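Local coordinates for protein LytB (Plasmodium falciparum, PDB 4N7B) that reduces (E)-4-hydroxy-3-methylbut-2-enyl diphosphate to isopentenyl and dimethylallyl diphosphate using an iron-sulfur cluster, completing the MEP route to isoprenoid precursors, at residues T240-L245 and E269-I274; L245-P250 and H528-R533; Y253-I258 and F275-N280; I309-T314 and K524-M529. All coordinates share one frame; numbering follows the deposited sequence.

Contact 1: residues T240-L245 and E269-I274; sequences TVEECL and EKEGAI
L245 carries CG opposite its carbonyl carbon (chi1 -74°) with the chain then extended to CD1, and this pushes both methyls into the corner where helix 262-271 ends. CD2 rests on the backbone there, 3.6 Å from E271 O and almost as close to G272 C, while CD1 reaches E271 CB at 3.9 Å, the two side chains meeting at about a right angle. One turn earlier, V241 sends CG1 to the methyl of A273, 3.9 Å from CB. On the flank, E242 CG lies beside E271 OE1, and the two carboxylate planes lie 22° apart with E242 OE2 4.4 Å from E271 OE1; two like charges this close might raise the pKa of one, and E242 also packs on K267. G272 has a positive phi of 119°, and its backbone bonds back into the last helical turn. The contact is thus helix 232-247 packed against a Schellman C-cap that turns helix 262-271 into strand 273-276, an edge strand of a parallel alpha/beta sheet.

Contact 2: residues L245-P250 and H528-R533; sequences LKLFKP and HMIKER
Apolar packing carries the contact: L247 lays CD1 against I530 CG1 at 3.7 Å, the two side chains crossing at about a right angle. L247 CD1 also approaches I530 CA, so the leucine tip sits on the shoulder of the helix as well as on the side chain. A sulfur-aromatic contact comes next. F248 CZ reaches M529 SD at 3.7 Å, but the sulfur lies 5.0 Å from the centroid of the F248 ring and 72° off its normal, an oblique Met-aromatic contact in which the extended methionine chain meets the phenylalanine at roughly a right angle. The ring also receives L247 CB, its own neighbour, over one face near the rim, 3.6 Å above the plane. In fold terms, the C-terminal helix 524-533 docks here against the tail of helix 232-247, where F248 is the first residue to leave helical angles, on the surface, away from the cluster and the substrate pocket. The polar element is less secure. The R533 chain bends at chi2 and chi3 and carries its guanidinium to the end of the other helix, yet NH2 is modelled too close to L247 O, so the exact position of the group is doubtful.

Contact 3: residues Y253-I258 and F275-N280; sequences YVKHKI and FIEDLN
The Y253 ring meets I276 at its edge, with I276 CG2 lying in the ring plane 3.7 Å from Y253 CD1. F275 presents its ring obliquely to several partners: V254 runs side by side with it, V254 CB touching F275 CD2 at 3.4 Å, and I258 CB comes up to F275 CE2. At the edge of the H256 imidazole stands the E277 carboxylate, the two planes 58° apart. H256 was built in two conformers; in the one described, ND1 donates to the syn lone pair of E277 OE2 at 2.6 Å, tilted from the ring plane. The backbones pair as parallel strands: I276 N gives to V254 O at 2.8 Å and H256 N to I276 O at 2.9 Å, both nearly straight. V254 and F275 share one face of the sheet, K255 and I276 the other. K255, with CG on the far side from its backbone N (chi1 168°) and a bend at chi2, swings NZ across to E277, where it donates to the carbonyl O at 2.7 Å and makes a salt bridge with OE1. This is the strand pair of the beta-alpha-beta unit 252-276. In this conformer H256 NE2 also bonds H260, which probably binds the substrate, as in related enzymes; H256 probably helps position H260 from the second shell, with E277, itself bonded by K255, orienting H256 from behind.

Contact 4: residues I309-T314 and K524-M529; sequences IEIDAT and KNFLHM
N525 points its amide NH2 at strand 309-312; the axes of that strand and of helix 524-529 run at 118°. With chi1 at 63°, CG sits between the backbone N and carbonyl carbon, which aims ND2 at E310 O, 2.8 Å away. The donor lies in the carbonyl plane and the oxygen close to the amide plane, though the angle at hydrogen is a bent 133°. The other end of the amide reaches the strand through water 1, which accepts from D312 N and donates to N525 OD1. Next to this bond, I311 crosses F526 at a slant, CD1 coming obliquely to the ring at 3.7 Å from F526 CD1 while CG2 nears the phenylalanine CB. One turn on, M529 extends so that CE presses against I309 CG2 at 3.3 Å, tighter than usual for two methyls. D312 looks the other way: its OD1 takes both T314 N, from above the carboxylate plane, and T314 OG1, on the syn lone pair, making an Asx turn as the strand ends, while OD2 pairs with R300. Strand 309-312 is the outermost in its sheet, hydrogen-bonded to strand 287-290 through I309 and I311. At this edge the backbone O of E310 and N of D312 are met by the N525 amide and a water, where a further strand might pair; the E310 carboxylate bonds Y290.

How the contacts relate
Contacts 1 and 2 share L245 on helix 232-247, and contacts 2 and 4 share M529, so helix 524-533 bridges that helix and the outer strand 309-312. Between contacts 1 and 4, E243 CB meets F526 CZ at 3.2 Å, helix on helix, and C244 SG meets I311 CD1 at 3.6 Å, helix on sheet. Contact 3 zips strands 252-255 and 273-276 of that sheet, and I274 O, from contact 1, probably bonds V254 N at 2.8 Å. Contact 3 lies nearest the active site: the H256 side chain is about 3 Å from that of H260 and about 4 Å from that of H293, both probable substrate binders, and that of I258 about 9 Å from the cluster.

Contact 1: residues T240-L245 and E269-I274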
loop_
_atom_site.group_PDB
_atom_site.type_symbol
_atom_site.label_atom_id
_atom_site.label_comp_id
_atom_site.label_asym_id
_atom_site.label_seq_id
_atom_site.Cartn_x
_atom_site.Cartn_y
_atom_site.Cartn_z
ATOM N N THR A 240 13.554 -3.978 -7.444
ATOM C CA THR A 240 14.626 -3.023 -7.165
ATOM C C THR A 240 15.613 -3.626 -6.174
ATOM O O THR A 240 16.823 -3.529 -6.360
ATOM C CB THR A 240 14.097 -1.705 -6.586
ATOM O OG1 THR A 240 13.407 -0.971 -7.607
ATOM C CG2 THR A 240 15.246 -0.864 -6.052
ATOM N N VAL A 241 15.109 -4.263 -5.126
ATOM C CA VAL A 241 15.995 -4.847 -4.118
ATOM C C VAL A 241 16.728 -6.057 -4.659
ATOM O O VAL A 241 17.930 -6.206 -4.441
ATOM C CB VAL A 241 15.235 -5.268 -2.845
ATOM C CG1 VAL A 241 16.185 -5.914 -1.832
ATOM C CG2 VAL A 241 14.553 -4.055 -2.220
ATOM N N GLU A 242 16.003 -6.919 -5.364
ATOM C CA GLU A 242 16.571 -8.147 -5.912
ATOM C C GLU A 242 17.692 -7.846 -6.907
ATOM O O GLU A 242 18.686 -8.574 -7.006
ATOM C CB GLU A 242 15.471 -8.964 -6.594
ATOM C CG GLU A 242 14.759 -9.942 -5.660
ATOM C CD GLU A 242 13.444 -10.454 -6.229
ATOM O OE1 GLU A 242 13.076 -10.034 -7.351
ATOM O OE2 GLU A 242 12.763 -11.265 -5.549
ATOM N N GLU A 243 17.542 -6.746 -7.627
ATOM C CA GLU A 243 18.459 -6.426 -8.694
ATOM C C GLU A 243 19.727 -5.784 -8.118
ATOM O O GLU A 243 20.824 -5.942 -8.670
ATOM C CB GLU A 243 17.752 -5.538 -9.716
ATOM C CG GLU A 243 18.464 -5.458 -11.045
ATOM C CD GLU A 243 18.366 -6.749 -11.815
ATOM O OE1 GLU A 243 17.309 -7.411 -11.741
ATOM O OE2 GLU A 243 19.356 -7.102 -12.476
ATOM N N CYS A 244 19.580 -5.097 -6.987
ATOM C CA CYS A 244 20.719 -4.538 -6.264
ATOM C C CYS A 244 21.553 -5.658 -5.678
ATOM O O CYS A 244 22.785 -5.609 -5.675
ATOM C CB CYS A 244 20.234 -3.637 -5.135
ATOM S SG CYS A 244 19.764 -1.978 -5.673
ATOM N N LEU A 245 20.864 -6.674 -5.171
ATOM C CA LEU A 245 21.530 -7.837 -4.603
ATOM C C LEU A 245 22.340 -8.596 -5.652
ATOM O O LEU A 245 23.364 -9.188 -5.326
ATOM C CB LEU A 245 20.506 -8.765 -3.957
ATOM C CG LEU A 245 19.957 -8.249 -2.626
ATOM C CD1 LEU A 245 18.711 -9.014 -2.233
ATOM C CD2 LEU A 245 21.027 -8.382 -1.547
ATOM N N GLU A 269 15.608 -10.941 3.195
ATOM C CA GLU A 269 16.598 -10.969 4.265
ATOM C C GLU A 269 17.539 -12.140 4.043
ATOM O O GLU A 269 18.748 -12.013 4.226
ATOM C CB GLU A 269 15.937 -11.067 5.641
ATOM C CG GLU A 269 15.486 -9.726 6.193
ATOM C CD GLU A 269 14.656 -9.851 7.461
ATOM O OE1 GLU A 269 14.152 -10.959 7.749
ATOM O OE2 GLU A 269 14.513 -8.838 8.178
ATOM N N LYS A 270 16.970 -13.274 3.639
ATOM C CA LYS A 270 17.751 -14.467 3.334
ATOM C C LYS A 270 18.712 -14.202 2.187
ATOM O O LYS A 270 19.832 -14.701 2.184
ATOM C CB LYS A 270 16.839 -15.639 2.961
ATOM C CG LYS A 270 16.398 -16.490 4.144
ATOM C CD LYS A 270 15.713 -17.791 3.709
ATOM C CE LYS A 270 16.610 -18.660 2.815
ATOM N NZ LYS A 270 16.010 -20.000 2.507
ATOM N N GLU A 271 18.263 -13.419 1.211
ATOM C CA GLU A 271 19.061 -13.142 0.025
ATOM C C GLU A 271 20.120 -12.073 0.296
ATOM O O GLU A 271 20.984 -11.833 -0.546
ATOM C CB GLU A 271 18.158 -12.712 -1.138
ATOM C CG GLU A 271 17.253 -13.814 -1.680
ATOM C CD GLU A 271 16.227 -13.307 -2.689
ATOM O OE1 GLU A 271 16.447 -12.243 -3.314
ATOM O OE2 GLU A 271 15.186 -13.976 -2.853
ATOM N N GLY A 272 20.051 -11.427 1.461
ATOM C CA GLY A 272 21.094 -10.503 1.881
ATOM C C GLY A 272 20.650 -9.064 2.107
ATOM O O GLY A 272 21.474 -8.189 2.384
ATOM N N ALA A 273 19.353 -8.798 2.003
ATOM C CA ALA A 273 18.863 -7.460 2.301
ATOM C C ALA A 273 18.744 -7.266 3.813
ATOM O O ALA A 273 18.534 -8.222 4.563
ATOM C CB ALA A 273 17.521 -7.201 1.623
ATOM N N ILE A 274 18.889 -6.022 4.253
ATOM C CA ILE A 274 18.689 -5.679 5.651
ATOM C C ILE A 274 17.834 -4.424 5.748
ATOM O O ILE A 274 18.171 -3.376 5.180
ATOM C CB ILE A 274 20.030 -5.448 6.370
ATOM C CG1 ILE A 274 20.880 -6.723 6.327
ATOM C CG2 ILE A 274 19.793 -5.017 7.812
ATOM C CD1 ILE A 274 22.316 -6.519 6.771
#

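Contact 2: residues L245-P250 and H528-R533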
loop_
_atom_site.group_PDB
_atom_site.type_symbol
_atom_site.label_atom_id
_atom_site.label_comp_id
_atom_site.label_asym_id
_atom_site.label_seq_id
_atom_site.Cartn_x
_atom_site.Cartn_y
_atom_site.Cartn_z
ATOM N N LEU A 245 20.864 -6.674 -5.171
ATOM C CA LEU A 245 21.530 -7.837 -4.603
ATOM C C LEU A 245 22.340 -8.596 -5.652
ATOM O O LEU A 245 23.364 -9.188 -5.326
ATOM C CB LEU A 245 20.506 -8.765 -3.957
ATOM C CG LEU A 245 19.957 -8.249 -2.626
ATOM C CD1 LEU A 245 18.711 -9.014 -2.233
ATOM C CD2 LEU A 245 21.027 -8.382 -1.547
ATOM N N LYS A 246 21.884 -8.585 -6.902
ATOM C CA LYS A 246 22.607 -9.244 -7.988
ATOM C C LYS A 246 23.873 -8.476 -8.324
ATOM O O LYS A 246 24.932 -9.065 -8.553
ATOM C CB LYS A 246 21.728 -9.371 -9.236
ATOM C CG LYS A 246 20.757 -10.539 -9.162
ATOM C CD LYS A 246 19.693 -10.505 -10.262
ATOM C CE LYS A 246 18.451 -11.321 -9.849
ATOM N NZ LYS A 246 17.262 -11.063 -10.715
ATOM N N LEU A 247 23.767 -7.154 -8.337
ATOM C CA LEU A 247 24.894 -6.324 -8.724
ATOM C C LEU A 247 25.923 -6.225 -7.616
ATOM O O LEU A 247 27.064 -6.644 -7.785
ATOM C CB LEU A 247 24.429 -4.922 -9.106
ATOM C CG LEU A 247 23.571 -4.828 -10.367
ATOM C CD1 LEU A 247 23.395 -3.363 -10.738
ATOM C CD2 LEU A 247 24.182 -5.621 -11.525
ATOM N N PHE A 248 25.517 -5.674 -6.480
ATOM C CA PHE A 248 26.459 -5.354 -5.416
ATOM C C PHE A 248 26.455 -6.405 -4.327
ATOM O O PHE A 248 25.514 -7.180 -4.191
ATOM C CB PHE A 248 26.121 -3.992 -4.835
ATOM C CG PHE A 248 25.690 -3.005 -5.872
ATOM C CD1 PHE A 248 26.629 -2.298 -6.599
ATOM C CD2 PHE A 248 24.346 -2.804 -6.146
ATOM C CE1 PHE A 248 26.237 -1.396 -7.567
ATOM C CE2 PHE A 248 23.946 -1.901 -7.115
ATOM C CZ PHE A 248 24.893 -1.198 -7.827
ATOM N N LYS A 249 27.524 -6.440 -3.547
ATOM C CA LYS A 249 27.672 -7.498 -2.572
ATOM C C LYS A 249 26.792 -7.201 -1.365
ATOM O O LYS A 249 26.878 -6.116 -0.789
ATOM C CB LYS A 249 29.141 -7.661 -2.156
ATOM C CG LYS A 249 29.384 -8.878 -1.267
ATOM C CD LYS A 249 30.861 -9.160 -1.032
ATOM C CE LYS A 249 31.042 -10.427 -0.198
ATOM N NZ LYS A 249 32.466 -10.863 -0.089
ATOM N N PRO A 250 25.914 -8.153 -1.003
ATOM C CA PRO A 250 25.259 -8.095 0.304
ATOM C C PRO A 250 26.246 -7.598 1.361
ATOM O O PRO A 250 27.442 -7.827 1.216
ATOM C CB PRO A 250 24.898 -9.557 0.562
ATOM C CG PRO A 250 24.639 -10.123 -0.811
ATOM C CD PRO A 250 25.488 -9.330 -1.783
ATOM N N HIS A 528 20.797 2.927 -14.884
ATOM C CA HIS A 528 22.055 3.378 -15.467
ATOM C C HIS A 528 23.205 2.489 -14.999
ATOM O O HIS A 528 24.067 2.094 -15.792
ATOM C CB HIS A 528 22.343 4.831 -15.089
ATOM C CG HIS A 528 23.505 5.426 -15.827
ATOM N ND1 HIS A 528 23.430 5.816 -17.148
ATOM C CD2 HIS A 528 24.775 5.684 -15.432
ATOM C CE1 HIS A 528 24.598 6.297 -17.531
ATOM N NE2 HIS A 528 25.432 6.226 -16.509
ATOM N N MET A 529 23.210 2.182 -13.704
ATOM C CA MET A 529 24.228 1.311 -13.128
ATOM C C MET A 529 24.245 -0.009 -13.874
ATOM O O MET A 529 25.281 -0.437 -14.395
ATOM C CB MET A 529 23.939 1.058 -11.653
ATOM C CG MET A 529 23.984 2.315 -10.804
ATOM S SD MET A 529 23.575 2.001 -9.079
ATOM C CE MET A 529 23.259 3.661 -8.491
ATOM N N ILE A 530 23.081 -0.648 -13.921
ATOM C CA ILE A 530 22.928 -1.928 -14.597
ATOM C C ILE A 530 23.556 -1.879 -15.992
ATOM O O ILE A 530 24.323 -2.770 -16.367
ATOM C CB ILE A 530 21.444 -2.314 -14.708
ATOM C CG1 ILE A 530 20.865 -2.554 -13.312
ATOM C CG2 ILE A 530 21.268 -3.551 -15.572
ATOM C CD1 ILE A 530 19.372 -2.872 -13.299
ATOM N N LYS A 531 23.249 -0.822 -16.741
ATOM C CA LYS A 531 23.726 -0.687 -18.111
ATOM C C LYS A 531 25.251 -0.734 -18.142
ATOM O O LYS A 531 25.846 -1.444 -18.957
ATOM C CB LYS A 531 23.228 0.619 -18.731
ATOM C CG LYS A 531 23.020 0.538 -20.240
ATOM C CD LYS A 531 22.675 1.895 -20.849
ATOM C CE LYS A 531 23.860 2.858 -20.783
ATOM N NZ LYS A 531 23.562 4.178 -21.411
ATOM N N GLU A 532 25.882 0.025 -17.251
ATOM C CA GLU A 532 27.334 0.005 -17.130
ATOM C C GLU A 532 27.838 -1.417 -16.967
ATOM O O GLU A 532 28.464 -1.981 -17.865
ATOM C CB GLU A 532 27.794 0.815 -15.921
ATOM C CG GLU A 532 28.564 2.062 -16.283
ATOM C CD GLU A 532 27.656 3.252 -16.481
ATOM O OE1 GLU A 532 27.540 3.733 -17.629
ATOM O OE2 GLU A 532 27.053 3.704 -15.486
ATOM N N ARG A 533 27.544 -1.985 -15.804
ATOM C CA ARG A 533 28.091 -3.270 -15.393
ATOM C C ARG A 533 28.027 -4.357 -16.476
ATOM O O ARG A 533 28.856 -5.270 -16.492
ATOM C CB ARG A 533 27.369 -3.756 -14.138
ATOM C CG ARG A 533 28.081 -4.890 -13.445
ATOM C CD ARG A 533 29.145 -4.383 -12.485
ATOM N NE ARG A 533 28.769 -4.629 -11.097
ATOM C CZ ARG A 533 28.464 -5.825 -10.598
ATOM N NH1 ARG A 533 28.480 -6.913 -11.364
ATOM N NH2 ARG A 533 28.134 -5.935 -9.320
#

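Contact 3: residues Y253-I258 and F275-N280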
loop_
_atom_site.group_PDB
_atom_site.type_symbol
_atom_site.label_atom_id
_atom_site.label_comp_id
_atom_site.label_asym_id
_atom_site.label_seq_id
_atom_site.Cartn_x
_atom_site.Cartn_y
_atom_site.Cartn_z
ATOM N N TYR A 253 21.161 -2.382 2.093
ATOM C CA TYR A 253 20.382 -1.728 3.132
ATOM C C TYR A 253 19.114 -1.112 2.576
ATOM O O TYR A 253 19.136 -0.442 1.548
ATOM C CB TYR A 253 21.232 -0.680 3.844
ATOM C CG TYR A 253 22.286 -1.321 4.708
ATOM C CD1 TYR A 253 21.977 -1.768 5.987
ATOM C CD2 TYR A 253 23.575 -1.521 4.236
ATOM C CE1 TYR A 253 22.931 -2.370 6.782
ATOM C CE2 TYR A 253 24.539 -2.127 5.028
ATOM C CZ TYR A 253 24.208 -2.548 6.299
ATOM O OH TYR A 253 25.154 -3.155 7.095
ATOM N N VAL A 254 18.004 -1.364 3.259
ATOM C CA VAL A 254 16.719 -0.828 2.847
ATOM C C VAL A 254 16.109 -0.059 4.001
ATOM O O VAL A 254 16.046 -0.558 5.120
ATOM C CB VAL A 254 15.748 -1.945 2.455
ATOM C CG1 VAL A 254 14.402 -1.361 2.066
ATOM C CG2 VAL A 254 16.328 -2.786 1.328
ATOM N N LYS A 255 15.666 1.159 3.724
ATOM C CA LYS A 255 15.053 1.994 4.738
ATOM C C LYS A 255 13.566 1.647 4.855
ATOM O O LYS A 255 12.807 1.827 3.911
ATOM C CB LYS A 255 15.260 3.465 4.387
ATOM C CG LYS A 255 14.437 4.425 5.207
ATOM C CD LYS A 255 14.735 4.346 6.693
ATOM C CE LYS A 255 13.896 5.384 7.445
ATOM N NZ LYS A 255 14.181 5.454 8.912
ATOM N N HIS A 256 13.199 1.179 6.047
ATOM C CA HIS A 256 11.914 0.541 6.357
ATOM C C HIS A 256 11.672 -0.704 5.516
ATOM O O HIS A 256 12.342 -0.928 4.506
ATOM C CB HIS A 256 10.719 1.496 6.240
ATOM C CG HIS A 256 9.488 0.982 6.927
ATOM N ND1 HIS A 256 9.329 1.039 8.296
ATOM C CD2 HIS A 256 8.382 0.365 6.449
ATOM C CE1 HIS A 256 8.171 0.499 8.627
ATOM N NE2 HIS A 256 7.577 0.082 7.525
ATOM N N LYS A 257 10.714 -1.516 5.949
ATOM C CA LYS A 257 10.366 -2.728 5.227
ATOM C C LYS A 257 9.946 -2.338 3.811
ATOM O O LYS A 257 9.191 -1.396 3.610
ATOM C CB LYS A 257 9.278 -3.494 5.966
ATOM C CG LYS A 257 9.780 -4.037 7.300
ATOM C CD LYS A 257 8.725 -4.862 8.007
ATOM C CE LYS A 257 9.314 -5.644 9.186
ATOM N NZ LYS A 257 10.205 -6.770 8.755
ATOM N N ILE A 258 10.484 -3.042 2.831
ATOM C CA ILE A 258 10.345 -2.638 1.436
ATOM C C ILE A 258 8.883 -2.631 0.982
ATOM O O ILE A 258 8.472 -1.767 0.213
ATOM C CB ILE A 258 11.212 -3.545 0.547
ATOM C CG1 ILE A 258 11.873 -2.723 -0.561
ATOM C CG2 ILE A 258 10.423 -4.733 0.053
ATOM C CD1 ILE A 258 11.033 -2.485 -1.697
ATOM N N PHE A 275 16.723 -4.533 6.469
ATOM C CA PHE A 275 15.802 -3.413 6.625
ATOM C C PHE A 275 16.122 -2.661 7.906
ATOM O O PHE A 275 16.164 -3.242 8.988
ATOM C CB PHE A 275 14.358 -3.914 6.631
ATOM C CG PHE A 275 14.020 -4.751 5.440
ATOM C CD1 PHE A 275 13.959 -6.127 5.534
ATOM C CD2 PHE A 275 13.813 -4.159 4.211
ATOM C CE1 PHE A 275 13.664 -6.895 4.423
ATOM C CE2 PHE A 275 13.528 -4.916 3.102
ATOM C CZ PHE A 275 13.452 -6.287 3.204
ATOM N N ILE A 276 16.353 -1.362 7.775
ATOM C CA ILE A 276 16.819 -0.564 8.897
ATOM C C ILE A 276 15.933 0.651 9.089
ATOM O O ILE A 276 15.189 1.031 8.190
ATOM C CB ILE A 276 18.282 -0.112 8.668
ATOM C CG1 ILE A 276 18.378 0.838 7.473
ATOM C CG2 ILE A 276 19.170 -1.321 8.404
ATOM C CD1 ILE A 276 18.128 2.296 7.809
ATOM N N GLU A 277 16.003 1.250 10.271
ATOM C CA GLU A 277 15.320 2.510 10.534
ATOM C C GLU A 277 16.333 3.582 10.890
ATOM O O GLU A 277 16.068 4.775 10.746
ATOM C CB GLU A 277 14.310 2.357 11.675
ATOM C CG GLU A 277 13.160 1.420 11.374
ATOM C CD GLU A 277 12.268 1.912 10.252
ATOM O OE1 GLU A 277 12.424 3.076 9.813
ATOM O OE2 GLU A 277 11.399 1.127 9.804
ATOM N N ASP A 278 17.498 3.152 11.356
ATOM C CA ASP A 278 18.539 4.071 11.770
ATOM C C ASP A 278 19.630 4.080 10.710
ATOM O O ASP A 278 20.327 3.082 10.521
ATOM C CB ASP A 278 19.109 3.639 13.122
ATOM C CG ASP A 278 19.948 4.718 13.774
ATOM O OD1 ASP A 278 20.735 5.379 13.061
ATOM O OD2 ASP A 278 19.818 4.904 15.003
ATOM N N LEU A 279 19.774 5.206 10.019
ATOM C CA LEU A 279 20.747 5.315 8.933
ATOM C C LEU A 279 22.201 5.179 9.390
ATOM O O LEU A 279 23.093 5.009 8.562
ATOM C CB LEU A 279 20.552 6.625 8.173
ATOM C CG LEU A 279 19.653 6.478 6.947
ATOM C CD1 LEU A 279 18.212 6.204 7.384
ATOM C CD2 LEU A 279 19.747 7.710 6.054
ATOM N N ASN A 280 22.441 5.247 10.696
ATOM C CA ASN A 280 23.776 4.990 11.233
ATOM C C ASN A 280 24.145 3.523 11.127
ATOM O O ASN A 280 25.324 3.162 11.186
ATOM C CB ASN A 280 23.873 5.416 12.694
ATOM C CG ASN A 280 23.984 6.910 12.852
ATOM O OD1 ASN A 280 24.352 7.620 11.912
ATOM N ND2 ASN A 280 23.675 7.400 14.047
#

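Contact 4: residues I309-T314 and K524-M529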
loop_
_atom_site.group_PDB
_atom_site.type_symbol
_atom_site.label_atom_id
_atom_site.label_comp_id
_atom_site.label_asym_id
_atom_site.label_seq_id
_atom_site.Cartn_x
_atom_site.Cartn_y
_atom_site.Cartn_z
ATOM N N ILE A 309 24.588 5.639 -1.837
ATOM C CA ILE A 309 23.976 5.455 -3.141
ATOM C C ILE A 309 22.489 5.338 -2.924
ATOM O O ILE A 309 21.985 4.263 -2.609
ATOM C CB ILE A 309 24.414 4.165 -3.845
ATOM C CG1 ILE A 309 25.900 3.876 -3.620
ATOM C CG2 ILE A 309 24.102 4.269 -5.333
ATOM C CD1 ILE A 309 26.808 4.902 -4.223
ATOM N N GLU A 310 21.789 6.453 -3.081
ATOM C CA GLU A 310 20.351 6.485 -2.898
ATOM C C GLU A 310 19.637 5.841 -4.074
ATOM O O GLU A 310 19.766 6.282 -5.215
ATOM C CB GLU A 310 19.885 7.922 -2.752
ATOM C CG GLU A 310 20.351 8.585 -1.483
ATOM C CD GLU A 310 19.909 10.026 -1.412
ATOM O OE1 GLU A 310 20.663 10.893 -1.904
ATOM O OE2 GLU A 310 18.800 10.286 -0.883
ATOM N N ILE A 311 18.876 4.794 -3.783
ATOM C CA ILE A 311 18.070 4.131 -4.794
ATOM C C ILE A 311 16.609 4.133 -4.356
ATOM O O ILE A 311 16.216 3.399 -3.448
ATOM C CB ILE A 311 18.560 2.708 -5.050
ATOM C CG1 ILE A 311 19.948 2.776 -5.689
ATOM C CG2 ILE A 311 17.573 1.968 -5.951
ATOM C CD1 ILE A 311 20.411 1.483 -6.280
ATOM N N ASP A 312 15.815 4.968 -5.017
ATOM C CA ASP A 312 14.495 5.322 -4.524
ATOM C C ASP A 312 13.391 4.487 -5.160
ATOM O O ASP A 312 13.015 4.722 -6.305
ATOM C CB ASP A 312 14.234 6.800 -4.792
ATOM C CG ASP A 312 12.965 7.294 -4.137
ATOM O OD1 ASP A 312 12.245 6.486 -3.505
ATOM O OD2 ASP A 312 12.671 8.497 -4.266
ATOM N N ALA A 313 12.848 3.538 -4.395
ATOM C CA ALA A 313 11.787 2.655 -4.890
ATOM C C ALA A 313 10.427 3.132 -4.429
ATOM O O ALA A 313 9.455 2.367 -4.448
ATOM C CB ALA A 313 12.017 1.204 -4.429
ATOM N N THR A 314 10.352 4.392 -4.006
ATOM C CA THR A 314 9.062 4.997 -3.683
ATOM C C THR A 314 8.150 4.710 -4.855
ATOM O O THR A 314 8.536 4.900 -6.008
ATOM C CB THR A 314 9.150 6.529 -3.530
ATOM O OG1 THR A 314 9.891 6.868 -2.358
ATOM C CG2 THR A 314 7.765 7.150 -3.437
ATOM N N LYS A 524 15.678 5.244 -12.333
ATOM C CA LYS A 524 16.530 5.482 -13.488
ATOM C C LYS A 524 18.019 5.426 -13.177
ATOM O O LYS A 524 18.805 4.983 -14.016
ATOM C CB LYS A 524 16.148 6.802 -14.159
ATOM C CG LYS A 524 14.813 6.682 -14.873
ATOM C CD LYS A 524 14.371 7.963 -15.552
ATOM C CE LYS A 524 12.897 7.871 -15.963
ATOM N NZ LYS A 524 12.549 8.874 -17.002
ATOM N N ASN A 525 18.418 5.853 -11.985
ATOM C CA ASN A 525 19.842 5.850 -11.658
ATOM C C ASN A 525 20.297 4.412 -11.512
ATOM O O ASN A 525 21.389 4.034 -11.929
ATOM C CB ASN A 525 20.116 6.625 -10.374
ATOM C CG ASN A 525 19.442 6.010 -9.185
ATOM O OD1 ASN A 525 18.452 5.289 -9.333
ATOM N ND2 ASN A 525 19.962 6.287 -7.992
ATOM N N PHE A 526 19.426 3.603 -10.938
ATOM C CA PHE A 526 19.695 2.197 -10.771
ATOM C C PHE A 526 19.814 1.493 -12.119
ATOM O O PHE A 526 20.669 0.625 -12.302
ATOM C CB PHE A 526 18.580 1.581 -9.952
ATOM C CG PHE A 526 18.721 0.123 -9.768
ATOM C CD1 PHE A 526 19.937 -0.412 -9.395
ATOM C CD2 PHE A 526 17.645 -0.718 -9.956
ATOM C CE1 PHE A 526 20.086 -1.757 -9.218
ATOM C CE2 PHE A 526 17.782 -2.068 -9.780
ATOM C CZ PHE A 526 19.014 -2.591 -9.409
ATOM N N LEU A 527 18.957 1.866 -13.065
ATOM C CA LEU A 527 19.029 1.326 -14.422
ATOM C C LEU A 527 20.350 1.692 -15.086
ATOM O O LEU A 527 20.953 0.871 -15.774
ATOM C CB LEU A 527 17.880 1.856 -15.276
ATOM C CG LEU A 527 16.509 1.219 -15.079
ATOM C CD1 LEU A 527 15.463 1.991 -15.863
ATOM C CD2 LEU A 527 16.549 -0.232 -15.520
ATOM N N HIS A 528 20.797 2.927 -14.884
ATOM C CA HIS A 528 22.055 3.378 -15.467
ATOM C C HIS A 528 23.205 2.489 -14.999
ATOM O O HIS A 528 24.067 2.094 -15.792
ATOM C CB HIS A 528 22.343 4.831 -15.089
ATOM C CG HIS A 528 23.505 5.426 -15.827
ATOM N ND1 HIS A 528 23.430 5.816 -17.148
ATOM C CD2 HIS A 528 24.775 5.684 -15.432
ATOM C CE1 HIS A 528 24.598 6.297 -17.531
ATOM N NE2 HIS A 528 25.432 6.226 -16.509
ATOM N N MET A 529 23.210 2.182 -13.704
ATOM C CA MET A 529 24.228 1.311 -13.128
ATOM C C MET A 529 24.245 -0.009 -13.874
ATOM O O MET A 529 25.281 -0.437 -14.395
ATOM C CB MET A 529 23.939 1.058 -11.653
ATOM C CG MET A 529 23.984 2.315 -10.804
ATOM S SD MET A 529 23.575 2.001 -9.079
ATOM C CE MET A 529 23.259 3.661 -8.491
HETATM O O HOH W 1 16.720 6.162 -7.748
#